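Local coordinates for protein EH1AB1 (Metagenome, PDB 6RB0) that is probably an esterase of the alpha/beta hydrolase fold, held here with a hexylphosphonate ester inhibitor in its presumed active site, at residues 268-273 and 298-303. Numbering follows the deposited sequence.
With MHH (methyl hydrogen (R)-hexylphosphonate), chain E.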
loop_
_atom_site.group_PDB
_atom_site.type_symbol
_atom_site.label_atom_id
_atom_site.label_comp_id
_atom_site.label_asym_id
_atom_site.label_seq_id
_atom_site.Cartn_x
_atom_site.Cartn_y
_atom_site.Cartn_z
ATOM N N GLY A 268 6.608 7.214 -11.524
ATOM C CA GLY A 268 8.011 6.963 -11.904
ATOM C C GLY A 268 8.648 8.139 -12.623
ATOM O O GLY A 268 9.825 8.437 -12.312
ATOM N N TYR A 269 7.908 8.782 -13.540
ATOM C CA TYR A 269 8.405 9.859 -14.439
ATOM C C TYR A 269 7.900 11.217 -13.967
ATOM O O TYR A 269 7.520 12.062 -14.785
ATOM C CB TYR A 269 7.991 9.574 -15.882
ATOM C CG TYR A 269 8.831 8.498 -16.512
ATOM C CD1 TYR A 269 10.032 8.821 -17.130
ATOM C CD2 TYR A 269 8.470 7.157 -16.434
ATOM C CE1 TYR A 269 10.829 7.845 -17.703
ATOM C CE2 TYR A 269 9.257 6.167 -17.007
ATOM C CZ TYR A 269 10.443 6.517 -17.634
ATOM O OH TYR A 269 11.248 5.564 -18.183
ATOM N N ASP A 270 7.917 11.419 -12.659
ATOM C CA ASP A 270 7.395 12.642 -12.007
ATOM C C ASP A 270 8.574 13.357 -11.360
ATOM O O ASP A 270 9.295 12.755 -10.577
ATOM C CB ASP A 270 6.301 12.268 -11.007
ATOM C CG ASP A 270 5.672 13.448 -10.292
ATOM O OD1 ASP A 270 6.144 14.591 -10.484
ATOM O OD2 ASP A 270 4.704 13.205 -9.545
ATOM N N PRO A 271 8.828 14.647 -11.668
ATOM C CA PRO A 271 9.857 15.400 -10.950
ATOM C C PRO A 271 9.688 15.355 -9.424
ATOM O O PRO A 271 10.686 15.422 -8.737
ATOM C CB PRO A 271 9.696 16.836 -11.477
ATOM C CG PRO A 271 8.328 16.843 -12.134
ATOM C CD PRO A 271 8.176 15.455 -12.711
ATOM N N LEU A 272 8.450 15.217 -8.936
ATOM C CA LEU A 272 8.128 15.196 -7.482
ATOM C C LEU A 272 8.391 13.820 -6.865
ATOM O O LEU A 272 8.238 13.699 -5.636
ATOM C CB LEU A 272 6.662 15.589 -7.289
ATOM C CG LEU A 272 6.278 16.957 -7.848
ATOM C CD1 LEU A 272 4.836 17.300 -7.500
ATOM C CD2 LEU A 272 7.224 18.031 -7.341
ATOM N N ARG A 273 8.791 12.823 -7.650
ATOM C CA ARG A 273 8.888 11.425 -7.150
ATOM C C ARG A 273 9.784 11.353 -5.906
ATOM O O ARG A 273 9.332 10.831 -4.889
ATOM C CB ARG A 273 9.404 10.503 -8.251
ATOM C CG ARG A 273 9.520 9.050 -7.815
ATOM C CD ARG A 273 10.308 8.267 -8.832
ATOM N NE ARG A 273 11.723 8.601 -8.738
ATOM C CZ ARG A 273 12.621 8.365 -9.685
ATOM N NH1 ARG A 273 12.258 7.834 -10.844
ATOM N NH2 ARG A 273 13.881 8.693 -9.474
ATOM N N THR A 298 4.579 5.874 -15.562
ATOM C CA THR A 298 3.499 6.880 -15.678
ATOM C C THR A 298 4.029 8.225 -15.181
ATOM O O THR A 298 5.128 8.271 -14.584
ATOM C CB THR A 298 2.214 6.422 -14.973
ATOM O OG1 THR A 298 1.149 7.255 -15.432
ATOM C CG2 THR A 298 2.294 6.502 -13.465
ATOM N N ILE A 299 3.223 9.262 -15.387
ATOM C CA ILE A 299 3.614 10.688 -15.226
ATOM C C ILE A 299 2.803 11.297 -14.092
ATOM O O ILE A 299 1.746 10.750 -13.736
ATOM C CB ILE A 299 3.384 11.454 -16.539
ATOM C CG1 ILE A 299 1.986 11.177 -17.092
ATOM C CG2 ILE A 299 4.466 11.120 -17.549
ATOM C CD1 ILE A 299 1.480 12.231 -18.029
ATOM N N HIS A 300 3.278 12.426 -13.583
ATOM C CA HIS A 300 2.488 13.326 -12.714
ATOM C C HIS A 300 1.121 13.591 -13.348
ATOM O O HIS A 300 1.099 13.928 -14.546
ATOM C CB HIS A 300 3.233 14.639 -12.540
ATOM C CG HIS A 300 2.673 15.430 -11.423
ATOM N ND1 HIS A 300 2.988 15.140 -10.120
ATOM C CD2 HIS A 300 1.783 16.441 -11.402
ATOM C CE1 HIS A 300 2.346 15.968 -9.331
ATOM N NE2 HIS A 300 1.601 16.779 -10.094
ATOM N N GLY A 301 0.035 13.462 -12.579
ATOM C CA GLY A 301 -1.336 13.763 -13.039
ATOM C C GLY A 301 -2.145 12.515 -13.347
ATOM O O GLY A 301 -3.359 12.640 -13.499
ATOM N N PHE A 302 -1.524 11.338 -13.405
ATOM C CA PHE A 302 -2.184 10.108 -13.920
ATOM C C PHE A 302 -3.369 9.715 -13.028
ATOM O O PHE A 302 -4.290 9.048 -13.517
ATOM C CB PHE A 302 -1.173 8.973 -14.066
ATOM C CG PHE A 302 -0.859 8.189 -12.819
ATOM C CD1 PHE A 302 0.001 8.690 -11.855
ATOM C CD2 PHE A 302 -1.366 6.912 -12.650
ATOM C CE1 PHE A 302 0.310 7.950 -10.723
ATOM C CE2 PHE A 302 -1.060 6.170 -11.519
ATOM C CZ PHE A 302 -0.219 6.690 -10.558
ATOM N N PHE A 303 -3.349 10.119 -11.760
ATOM C CA PHE A 303 -4.386 9.790 -10.751
ATOM C C PHE A 303 -5.740 10.384 -11.156
ATOM O O PHE A 303 -6.790 9.823 -10.751
ATOM C CB PHE A 303 -3.957 10.342 -9.394
ATOM C CG PHE A 303 -4.713 9.823 -8.204
ATOM C CD1 PHE A 303 -5.706 10.580 -7.608
ATOM C CD2 PHE A 303 -4.389 8.599 -7.649
ATOM C CE1 PHE A 303 -6.375 10.110 -6.493
ATOM C CE2 PHE A 303 -5.054 8.136 -6.526
ATOM C CZ PHE A 303 -6.043 8.893 -5.952
HETATM C C1 MHH E . 1.854 20.191 -8.948
HETATM C C2 MHH E . 2.376 21.592 -8.636
HETATM C C3 MHH E . 3.056 21.695 -7.266
HETATM C C7 MHH E . -0.886 18.784 -11.280
HETATM P P MHH E . 0.074 19.788 -8.923
HETATM O O1 MHH E . -0.312 19.851 -10.530
HETATM O O2 MHH E . -0.815 20.565 -7.982
HETATM C C4 MHH E . 2.797 23.028 -6.551
HETATM C C5 MHH E . 4.066 23.819 -6.243
HETATM C C6 MHH E . 3.999 24.384 -4.834
HETATM O O HOH W 1 5.409 13.559 -14.757
#
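The acid and base of what is probably a Ser-His-Asp catalytic triad meet here, Asp270 and His300 in the loops after strands 262-267 and 290-295. His300 ND1 donates to Asp270 OD2 at 2.6 Å, almost straight at 172°. OD2 lies in the plane of the imidazole, whereas ND1 comes to OD2 from above the carboxylate plane, and the two planes stand 70° apart. CG of each residue is anti to its own backbone N (chi1 -165° for His300), which turns the carboxylate and the imidazole toward each other. Asp270 OD1 has a different task: it accepts from Leu272 N at 2.8 Å, a capping bond at the turn into helix 273-285 that helps fix the carboxylate's rotation. Leu272 CD1 presses obliquely on the imidazole, 3.4 Å from His300 CE1. Further back, Tyr269 N donates to Thr298 O at 3.0 Å, and a water links Tyr269 O to His300 N, so the backbones are tied beside the side-chain pair. On its far edge the ring has NE2 hydrogen-bonded to Ser175 OG on the likely nucleophile elbow, and the methoxy carbon C7 of the phosphonate is 3.4 Å from His300 NE2. With an alanine here in place of His300, OD2 of Asp270 would probably lose its ND1 donor and Ser175 its imidazole partner, breaking the link from carboxylate to serine. Bonded at both nitrogens, the imidazole is held in one orientation, with Asp270 orienting the ring so that NE2 faces Ser175, consistent with a charge-relay arrangement.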